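Local atomic coordinates of PmbA-related protein (Thermotoga maritima, PDB entry 1VL4), a protein that is of uncertain function but may be a metallopeptidase of the PmbA/TldD (U62) family. Residues 344-358 with 421-435. Sequence-based numbering, arbitrary orientation.
Sequences VNLMLMPGEKSFEEL and LVGNDVKVSQHTIAP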
ATOM      1  N   VAL A 344      -8.824  12.357 -15.556  1.00 14.08           N
ATOM      2  CA  VAL A 344      -7.934  11.502 -16.332  1.00 16.16           C
ATOM      3  C   VAL A 344      -6.551  12.184 -16.276  1.00 14.52           C
ATOM      4  O   VAL A 344      -5.635  11.663 -15.677  1.00 18.55           O
ATOM      5  CB  VAL A 344      -8.467  11.285 -17.781  1.00 13.27           C
ATOM      6  CG1 VAL A 344      -7.508  10.467 -18.581  1.00 17.61           C
ATOM      7  CG2 VAL A 344      -9.871  10.579 -17.744  1.00 17.42           C
ATOM      8  N   ASN A 345      -6.427  13.336 -16.915  1.00 13.84           N
ATOM      9  CA  ASN A 345      -5.259  14.192 -16.746  1.00 12.48           C
ATOM     10  C   ASN A 345      -5.746  15.506 -16.171  1.00 13.66           C
ATOM     11  O   ASN A 345      -6.533  16.197 -16.800  1.00 12.67           O
ATOM     12  CB  ASN A 345      -4.572  14.459 -18.060  1.00 13.78           C
ATOM     13  CG  ASN A 345      -4.009  13.183 -18.717  1.00 17.00           C
ATOM     14  OD1 ASN A 345      -2.944  12.714 -18.341  1.00 16.51           O
ATOM     15  ND2 ASN A 345      -4.730  12.660 -19.754  1.00 12.61           N
ATOM     16  N   LEU A 346      -5.318  15.833 -14.971  1.00 11.93           N
ATOM     17  CA  LEU A 346      -5.751  17.086 -14.374  1.00 12.55           C
ATOM     18  C   LEU A 346      -4.670  18.130 -14.648  1.00 13.18           C
ATOM     19  O   LEU A 346      -3.627  18.076 -14.026  1.00 12.67           O
ATOM     20  CB  LEU A 346      -5.974  16.947 -12.872  1.00 13.92           C
ATOM     21  CG  LEU A 346      -6.585  18.197 -12.188  1.00 13.79           C
ATOM     22  CD1 LEU A 346      -7.997  18.409 -12.659  1.00 21.41           C
ATOM     23  CD2 LEU A 346      -6.513  18.080 -10.717  1.00 15.95           C
ATOM     24  N   MET A 347      -4.993  19.116 -15.496  1.00 11.78           N
ATOM     25  CA  MET A 347      -4.035  20.068 -16.010  1.00 11.10           C
ATOM     26  C   MET A 347      -4.310  21.499 -15.585  1.00 10.00           C
ATOM     27  O   MET A 347      -5.351  22.052 -15.901  1.00 11.25           O
ATOM     28  CB  MET A 347      -4.001  20.009 -17.537  1.00  9.79           C
ATOM     29  CG  MET A 347      -3.010  20.961 -18.162  1.00 13.69           C
ATOM     30  SD  MET A 347      -2.755  20.616 -19.876  1.00 20.00           S
ATOM     31  CE  MET A 347      -1.552  21.842 -20.328  1.00 28.73           C
ATOM     32  N   LEU A 348      -3.310  22.122 -14.985  1.00  9.24           N
ATOM     33  CA  LEU A 348      -3.315  23.575 -14.805  1.00 12.85           C
ATOM     34  C   LEU A 348      -2.795  24.203 -16.081  1.00 14.07           C
ATOM     35  O   LEU A 348      -1.699  23.879 -16.543  1.00 15.68           O
ATOM     36  CB  LEU A 348      -2.437  24.005 -13.613  1.00 15.89           C
ATOM     37  CG  LEU A 348      -2.290  25.542 -13.487  1.00 17.71           C
ATOM     38  CD1 LEU A 348      -3.535  26.034 -12.889  1.00 21.45           C
ATOM     39  CD2 LEU A 348      -1.152  25.946 -12.621  1.00 24.01           C
ATOM     40  N   MET A 349      -3.596  25.098 -16.653  1.00 11.01           N
ATOM     41  CA  MET A 349      -3.331  25.632 -17.932  1.00 12.48           C
ATOM     42  C   MET A 349      -2.207  26.665 -17.833  1.00 13.77           C
ATOM     43  O   MET A 349      -2.265  27.532 -16.967  1.00 13.62           O
ATOM     44  CB  MET A 349      -4.601  26.242 -18.492  1.00 11.09           C
ATOM     45  CG  MET A 349      -5.765  25.258 -18.695  1.00 17.63           C
ATOM     46  SD  MET A 349      -5.392  23.729 -19.619  1.00 18.43           S
ATOM     47  CE  MET A 349      -5.150  24.324 -21.213  1.00 17.98           C
ATOM     48  N   PRO A 350      -1.197  26.598 -18.733  1.00 11.08           N
ATOM     49  CA  PRO A 350      -0.078  27.535 -18.655  1.00 14.25           C
ATOM     50  C   PRO A 350      -0.441  28.936 -19.082  1.00 15.37           C
ATOM     51  O   PRO A 350      -1.371  29.113 -19.880  1.00 15.96           O
ATOM     52  CB  PRO A 350       0.960  26.951 -19.651  1.00 13.38           C
ATOM     53  CG  PRO A 350       0.154  26.302 -20.678  1.00 18.22           C
ATOM     54  CD  PRO A 350      -1.037  25.700 -19.888  1.00 16.57           C
ATOM     55  N   GLY A 351       0.304  29.906 -18.567  1.00 14.13           N
ATOM     56  CA  GLY A 351       0.311  31.240 -19.096  1.00 17.12           C
ATOM     57  C   GLY A 351       1.539  31.397 -19.963  1.00 18.92           C
ATOM     58  O   GLY A 351       2.009  30.429 -20.528  1.00 16.42           O
ATOM     59  N   GLU A 352       2.089  32.606 -20.009  1.00 19.45           N
ATOM     60  CA  GLU A 352       3.089  32.954 -21.030  1.00 24.04           C
ATOM     61  C   GLU A 352       4.503  33.150 -20.500  1.00 23.53           C
ATOM     62  O   GLU A 352       5.437  33.310 -21.287  1.00 25.91           O
ATOM     63  CB  GLU A 352       2.621  34.197 -21.801  1.00 26.06           C
ATOM     64  CG  GLU A 352       1.265  33.976 -22.475  1.00 28.87           C
ATOM     65  CD  GLU A 352       0.741  35.185 -23.247  1.00 36.41           C
ATOM     66  OE1 GLU A 352       1.038  36.346 -22.866  1.00 51.08           O
ATOM     67  OE2 GLU A 352       0.012  34.956 -24.245  1.00 54.77           O
ATOM     68  N   LYS A 353       4.691  33.142 -19.186  1.00 20.83           N
ATOM     69  CA  LYS A 353       6.017  33.443 -18.639  1.00 19.11           C
ATOM     70  C   LYS A 353       6.872  32.179 -18.474  1.00 18.40           C
ATOM     71  O   LYS A 353       6.411  31.143 -18.016  1.00 16.66           O
ATOM     72  CB  LYS A 353       5.885  34.148 -17.295  1.00 18.38           C
ATOM     73  CG  LYS A 353       5.169  35.526 -17.301  1.00 27.39           C
ATOM     74  CD  LYS A 353       5.902  36.535 -18.095  1.00 32.57           C
ATOM     75  CE  LYS A 353       5.533  37.995 -17.700  1.00 42.10           C
ATOM     76  NZ  LYS A 353       4.070  38.238 -17.681  1.00 38.64           N
ATOM     77  N   SER A 354       8.152  32.265 -18.812  1.00 16.51           N
ATOM     78  CA  SER A 354       9.056  31.176 -18.511  1.00 13.86           C
ATOM     79  C   SER A 354       9.350  31.190 -17.013  1.00 14.93           C
ATOM     80  O   SER A 354       9.012  32.148 -16.306  1.00 12.66           O
ATOM     81  CB  SER A 354      10.357  31.363 -19.269  1.00 15.62           C
ATOM     82  OG  SER A 354      11.003  32.507 -18.778  1.00  8.78           O
ATOM     83  N   PHE A 355      10.005  30.131 -16.535  1.00 16.16           N
ATOM     84  CA  PHE A 355      10.469  30.106 -15.156  1.00 15.43           C
ATOM     85  C   PHE A 355      11.353  31.316 -14.810  1.00 13.69           C
ATOM     86  O   PHE A 355      11.200  31.980 -13.763  1.00 11.76           O
ATOM     87  CB  PHE A 355      11.206  28.796 -14.881  1.00 16.81           C
ATOM     88  CG  PHE A 355      11.545  28.601 -13.446  1.00 17.74           C
ATOM     89  CD1 PHE A 355      10.657  27.999 -12.582  1.00 14.64           C
ATOM     90  CD2 PHE A 355      12.743  29.038 -12.951  1.00 17.33           C
ATOM     91  CE1 PHE A 355      10.979  27.851 -11.255  1.00 19.18           C
ATOM     92  CE2 PHE A 355      13.066  28.881 -11.627  1.00 18.33           C
ATOM     93  CZ  PHE A 355      12.187  28.280 -10.781  1.00 17.41           C
ATOM     94  N   GLU A 356      12.311  31.565 -15.669  1.00 16.18           N
ATOM     95  CA  GLU A 356      13.225  32.693 -15.482  1.00 17.50           C
ATOM     96  C   GLU A 356      12.482  34.029 -15.399  1.00 15.37           C
ATOM     97  O   GLU A 356      12.876  34.902 -14.625  1.00 11.99           O
ATOM     98  CB  GLU A 356      14.238  32.692 -16.635  1.00 20.78           C
ATOM     99  CG  GLU A 356      15.326  33.784 -16.591  1.00 30.83           C
ATOM    100  CD  GLU A 356      16.062  33.871 -15.257  1.00 44.54           C
ATOM    101  OE1 GLU A 356      16.312  32.808 -14.629  1.00 49.80           O
ATOM    102  OE2 GLU A 356      16.389  35.014 -14.844  1.00 50.28           O
ATOM    103  N   GLU A 357      11.425  34.190 -16.207  1.00 15.44           N
ATOM    104  CA  GLU A 357      10.579  35.376 -16.156  1.00 18.87           C
ATOM    105  C   GLU A 357       9.794  35.472 -14.847  1.00 16.36           C
ATOM    106  O   GLU A 357       9.708  36.533 -14.236  1.00 12.66           O
ATOM    107  CB  GLU A 357       9.617  35.424 -17.354  1.00 19.95           C
ATOM    108  CG  GLU A 357      10.342  35.744 -18.670  1.00 29.32           C
ATOM    109  CD  GLU A 357       9.461  35.635 -19.918  1.00 28.29           C
ATOM    110  OE1 GLU A 357       8.730  34.635 -20.115  1.00 23.33           O
ATOM    111  OE2 GLU A 357       9.533  36.577 -20.731  1.00 51.12           O
ATOM    112  N   LEU A 358       9.268  34.346 -14.395  1.00 13.84           N
ATOM    113  CA  LEU A 358       8.634  34.263 -13.079  1.00 14.09           C
ATOM    114  C   LEU A 358       9.571  34.622 -11.916  1.00  9.91           C
ATOM    115  O   LEU A 358       9.157  35.282 -10.959  1.00 10.32           O
ATOM    116  CB  LEU A 358       8.037  32.856 -12.858  1.00 15.18           C
ATOM    117  CG  LEU A 358       6.859  32.434 -13.729  1.00 14.11           C
ATOM    118  CD1 LEU A 358       6.341  31.116 -13.203  1.00 18.96           C
ATOM    119  CD2 LEU A 358       5.712  33.457 -13.848  1.00 18.47           C
ATOM    120  N   LEU A 421       0.436  34.530 -11.157  1.00 12.11           N
ATOM    121  CA  LEU A 421       1.034  34.300 -12.469  1.00 11.73           C
ATOM    122  C   LEU A 421       1.385  32.851 -12.671  1.00 11.80           C
ATOM    123  O   LEU A 421       1.892  32.195 -11.755  1.00 11.16           O
ATOM    124  CB  LEU A 421       2.329  35.085 -12.617  1.00 14.58           C
ATOM    125  CG  LEU A 421       2.332  36.570 -12.958  1.00 20.30           C
ATOM    126  CD1 LEU A 421       3.788  37.060 -12.860  1.00 25.68           C
ATOM    127  CD2 LEU A 421       1.716  36.843 -14.345  1.00 20.57           C
ATOM    128  N   VAL A 422       1.152  32.379 -13.902  1.00 11.67           N
ATOM    129  CA  VAL A 422       1.303  30.979 -14.295  1.00 13.06           C
ATOM    130  C   VAL A 422       2.323  30.903 -15.433  1.00 11.79           C
ATOM    131  O   VAL A 422       2.246  31.647 -16.394  1.00 13.84           O
ATOM    132  CB  VAL A 422      -0.056  30.382 -14.723  1.00 11.11           C
ATOM    133  CG1 VAL A 422       0.037  28.909 -15.063  1.00 12.16           C
ATOM    134  CG2 VAL A 422      -1.116  30.612 -13.596  1.00 10.51           C
ATOM    135  N   GLY A 423       3.235  29.956 -15.316  1.00  9.92           N
ATOM    136  CA  GLY A 423       4.316  29.747 -16.291  1.00 12.51           C
ATOM    137  C   GLY A 423       3.906  28.942 -17.500  1.00 10.68           C
ATOM    138  O   GLY A 423       2.768  28.469 -17.615  1.00  9.94           O
ATOM    139  N   ASN A 424       4.879  28.715 -18.369  1.00 13.89           N
ATOM    140  CA  ASN A 424       4.648  27.991 -19.598  1.00 15.61           C
ATOM    141  C   ASN A 424       5.522  26.721 -19.607  1.00 16.28           C
ATOM    142  O   ASN A 424       5.673  26.073 -20.625  1.00 17.81           O
ATOM    143  CB  ASN A 424       4.880  28.918 -20.813  1.00 12.78           C
ATOM    144  CG  ASN A 424       6.344  29.289 -20.986  1.00 20.29           C
ATOM    145  OD1 ASN A 424       7.206  28.780 -20.291  1.00 17.77           O
ATOM    146  ND2 ASN A 424       6.622  30.186 -21.910  1.00 28.20           N
ATOM    147  N   ASP A 425       6.095  26.372 -18.459  1.00 17.40           N
ATOM    148  CA  ASP A 425       6.994  25.226 -18.323  1.00 16.65           C
ATOM    149  C   ASP A 425       6.188  24.051 -17.811  1.00 16.14           C
ATOM    150  O   ASP A 425       6.377  23.587 -16.702  1.00 15.21           O
ATOM    151  CB  ASP A 425       8.192  25.514 -17.393  1.00 18.56           C
ATOM    152  CG  ASP A 425       7.772  26.011 -16.010  1.00 19.79           C
ATOM    153  OD1 ASP A 425       6.673  26.589 -15.904  1.00 13.79           O
ATOM    154  OD2 ASP A 425       8.549  25.839 -15.045  1.00 16.01           O
ATOM    155  N   VAL A 426       5.308  23.560 -18.674  1.00 14.89           N
ATOM    156  CA  VAL A 426       4.402  22.467 -18.345  1.00 15.09           C
ATOM    157  C   VAL A 426       5.150  21.136 -18.251  1.00 16.74           C
ATOM    158  O   VAL A 426       6.002  20.831 -19.085  1.00 16.59           O
ATOM    159  CB  VAL A 426       3.312  22.360 -19.418  1.00 16.31           C
ATOM    160  CG1 VAL A 426       2.440  21.100 -19.174  1.00 21.81           C
ATOM    161  CG2 VAL A 426       2.479  23.630 -19.424  1.00 21.07           C
ATOM    162  N   LYS A 427       4.892  20.397 -17.175  1.00 12.45           N
ATOM    163  CA  LYS A 427       5.452  19.090 -16.958  1.00 11.79           C
ATOM    164  C   LYS A 427       4.290  18.133 -16.650  1.00 13.82           C
ATOM    165  O   LYS A 427       3.291  18.501 -16.033  1.00 12.86           O
ATOM    166  CB  LYS A 427       6.469  19.087 -15.807  1.00 13.78           C
ATOM    167  CG  LYS A 427       7.151  17.743 -15.572  1.00 16.06           C
ATOM    168  CD  LYS A 427       8.394  17.837 -14.755  1.00 16.25           C
ATOM    169  CE  LYS A 427       8.911  16.463 -14.295  1.00 23.04           C
ATOM    170  NZ  LYS A 427       9.411  15.575 -15.371  1.00 17.37           N
ATOM    171  N   VAL A 428       4.452  16.886 -17.067  1.00 15.08           N
ATOM    172  CA  VAL A 428       3.414  15.868 -16.888  1.00 14.08           C
ATOM    173  C   VAL A 428       3.805  14.878 -15.773  1.00 17.46           C
ATOM    174  O   VAL A 428       4.975  14.448 -15.663  1.00 21.38           O
ATOM    175  CB  VAL A 428       3.206  15.123 -18.243  1.00 12.20           C
ATOM    176  CG1 VAL A 428       2.242  13.922 -18.066  1.00 18.11           C
ATOM    177  CG2 VAL A 428       2.686  15.995 -19.226  1.00 15.78           C
ATOM    178  N   SER A 429       2.844  14.507 -14.923  1.00 16.52           N
ATOM    179  CA  SER A 429       3.054  13.471 -13.958  1.00 17.44           C
ATOM    180  C   SER A 429       2.021  12.372 -14.268  1.00 18.62           C
ATOM    181  O   SER A 429       1.516  12.288 -15.388  1.00 15.89           O
ATOM    182  CB  SER A 429       2.873  14.011 -12.522  1.00 19.36           C
ATOM    183  OG  SER A 429       3.360  13.099 -11.581  1.00 20.58           O
ATOM    184  N   GLN A 430       1.664  11.587 -13.265  1.00 19.20           N
ATOM    185  CA  GLN A 430       0.807  10.429 -13.452  1.00 20.49           C
ATOM    186  C   GLN A 430      -0.614  10.782 -13.760  1.00 19.53           C
ATOM    187  O   GLN A 430      -1.212  10.211 -14.682  1.00 18.00           O
ATOM    188  CB  GLN A 430       0.846   9.524 -12.212  1.00 24.71           C
ATOM    189  CG  GLN A 430       2.214   8.877 -12.043  1.00 34.91           C
ATOM    190  CD  GLN A 430       2.160   7.623 -11.183  1.00 42.59           C
ATOM    191  OE1 GLN A 430       1.107   7.266 -10.630  1.00 53.45           O
ATOM    192  NE2 GLN A 430       3.284   6.932 -11.094  1.00 48.98           N
ATOM    193  N   HIS A 431      -1.167  11.694 -12.966  1.00 17.67           N
ATOM    194  CA  HIS A 431      -2.547  12.113 -13.114  1.00 19.98           C
ATOM    195  C   HIS A 431      -2.702  13.642 -13.146  1.00 17.64           C
ATOM    196  O   HIS A 431      -3.801  14.153 -13.229  1.00 17.50           O
ATOM    197  CB  HIS A 431      -3.368  11.520 -11.961  1.00 25.56           C
ATOM    198  CG  HIS A 431      -3.046  10.079 -11.673  1.00 34.77           C
ATOM    199  ND1 HIS A 431      -3.528   9.037 -12.446  1.00 33.05           N
ATOM    200  CD2 HIS A 431      -2.248   9.512 -10.730  1.00 40.50           C
ATOM    201  CE1 HIS A 431      -3.062   7.891 -11.974  1.00 44.26           C
ATOM    202  NE2 HIS A 431      -2.276   8.149 -10.937  1.00 43.53           N
ATOM    203  N   THR A 432      -1.593  14.355 -13.028  1.00 15.59           N
ATOM    204  CA  THR A 432      -1.570  15.807 -13.006  1.00 13.22           C
ATOM    205  C   THR A 432      -0.548  16.302 -14.025  1.00 14.75           C
ATOM    206  O   THR A 432       0.405  15.603 -14.406  1.00 14.76           O
ATOM    207  CB  THR A 432      -1.251  16.361 -11.602  1.00 16.11           C
ATOM    208  OG1 THR A 432      -0.026  15.821 -11.125  1.00 16.11           O
ATOM    209  CG2 THR A 432      -2.335  16.026 -10.596  1.00 19.17           C
ATOM    210  N   ILE A 433      -0.799  17.510 -14.523  1.00 14.10           N
ATOM    211  CA  ILE A 433       0.042  18.206 -15.475  1.00 13.25           C
ATOM    212  C   ILE A 433       0.034  19.667 -15.125  1.00 13.22           C
ATOM    213  O   ILE A 433      -1.039  20.225 -14.880  1.00 12.18           O
ATOM    214  CB  ILE A 433      -0.559  18.091 -16.852  1.00 13.65           C
ATOM    215  CG1 ILE A 433      -0.695  16.593 -17.240  1.00 13.59           C
ATOM    216  CG2 ILE A 433       0.219  18.945 -17.859  1.00 12.85           C
ATOM    217  CD1 ILE A 433      -1.265  16.430 -18.633  1.00 15.38           C
ATOM    218  N   ALA A 434       1.200  20.295 -15.101  1.00 13.79           N
ATOM    219  CA  ALA A 434       1.270  21.667 -14.613  1.00 12.39           C
ATOM    220  C   ALA A 434       2.550  22.349 -14.956  1.00 14.20           C
ATOM    221  O   ALA A 434       3.574  21.701 -15.040  1.00 11.52           O
ATOM    222  CB  ALA A 434       1.076  21.722 -13.076  1.00 14.17           C
ATOM    223  N   PRO A 435       2.486  23.692 -15.069  1.00 11.06           N
ATOM    224  CA  PRO A 435       3.671  24.548 -15.092  1.00 11.55           C
ATOM    225  C   PRO A 435       4.018  25.029 -13.698  1.00  9.49           C
ATOM    226  O   PRO A 435       3.388  24.639 -12.732  1.00  9.24           O
ATOM    227  CB  PRO A 435       3.212  25.703 -15.964  1.00  8.83           C
ATOM    228  CG  PRO A 435       1.786  25.884 -15.542  1.00 10.35           C
ATOM    229  CD  PRO A 435       1.263  24.500 -15.202  1.00 14.83           C
TER
HETATM  230  O   HOH W   1      -2.137  10.396 -17.256  1.00  7.15           O
HETATM  231  O   HOH W   2      -1.554  13.420 -16.179  1.00  9.82           O
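Met347 lies across Ile433, its CG 3.8 Å from Ile433 CG2. The methionine keeps CG opposite its backbone N (chi1 -179°) and runs fully extended, which carries CE on toward Val426 CG1 at 4.2 Å. The other branch of Ile433, with CG1 anti to the carbonyl carbon (chi1 -59°), carries CD1 to Asn345 CB, 3.9 Å away. Replacing Met347 by alanine keeps only CB, so Ile433 CG2 would probably lose its contacts with CG, SD and CE, and Val426 CG1 its contact with CE. Strands 345-348 and 432-434 pair in parallel within a mixed sheet of the PmbA/TldA C-terminal region. Leu346 N bonds His431 O at 2.9 Å, Ile433 N gives to Leu346 O, and Leu348 N to Ile433 O. Leu348 CD2 meets Val422 CG1 tip to tip and also packs on Pro435 CD, at 3.8 Å. Further on, Pro350 CB touches Val426 CG2 at 3.7 Å. Ser354 and Glu357 form a capping box at the start of helix 355-362, and Leu358 CD2 reaches Leu421 CB at 4.0 Å. Strand 345-348 also pairs antiparallel with strand 282-285. Three backbone bonds thus fix the strand register, while weak bonds, Gly351 N to Gly423 O and Asn424 N to Lys353 O, and apolar packing join the loops.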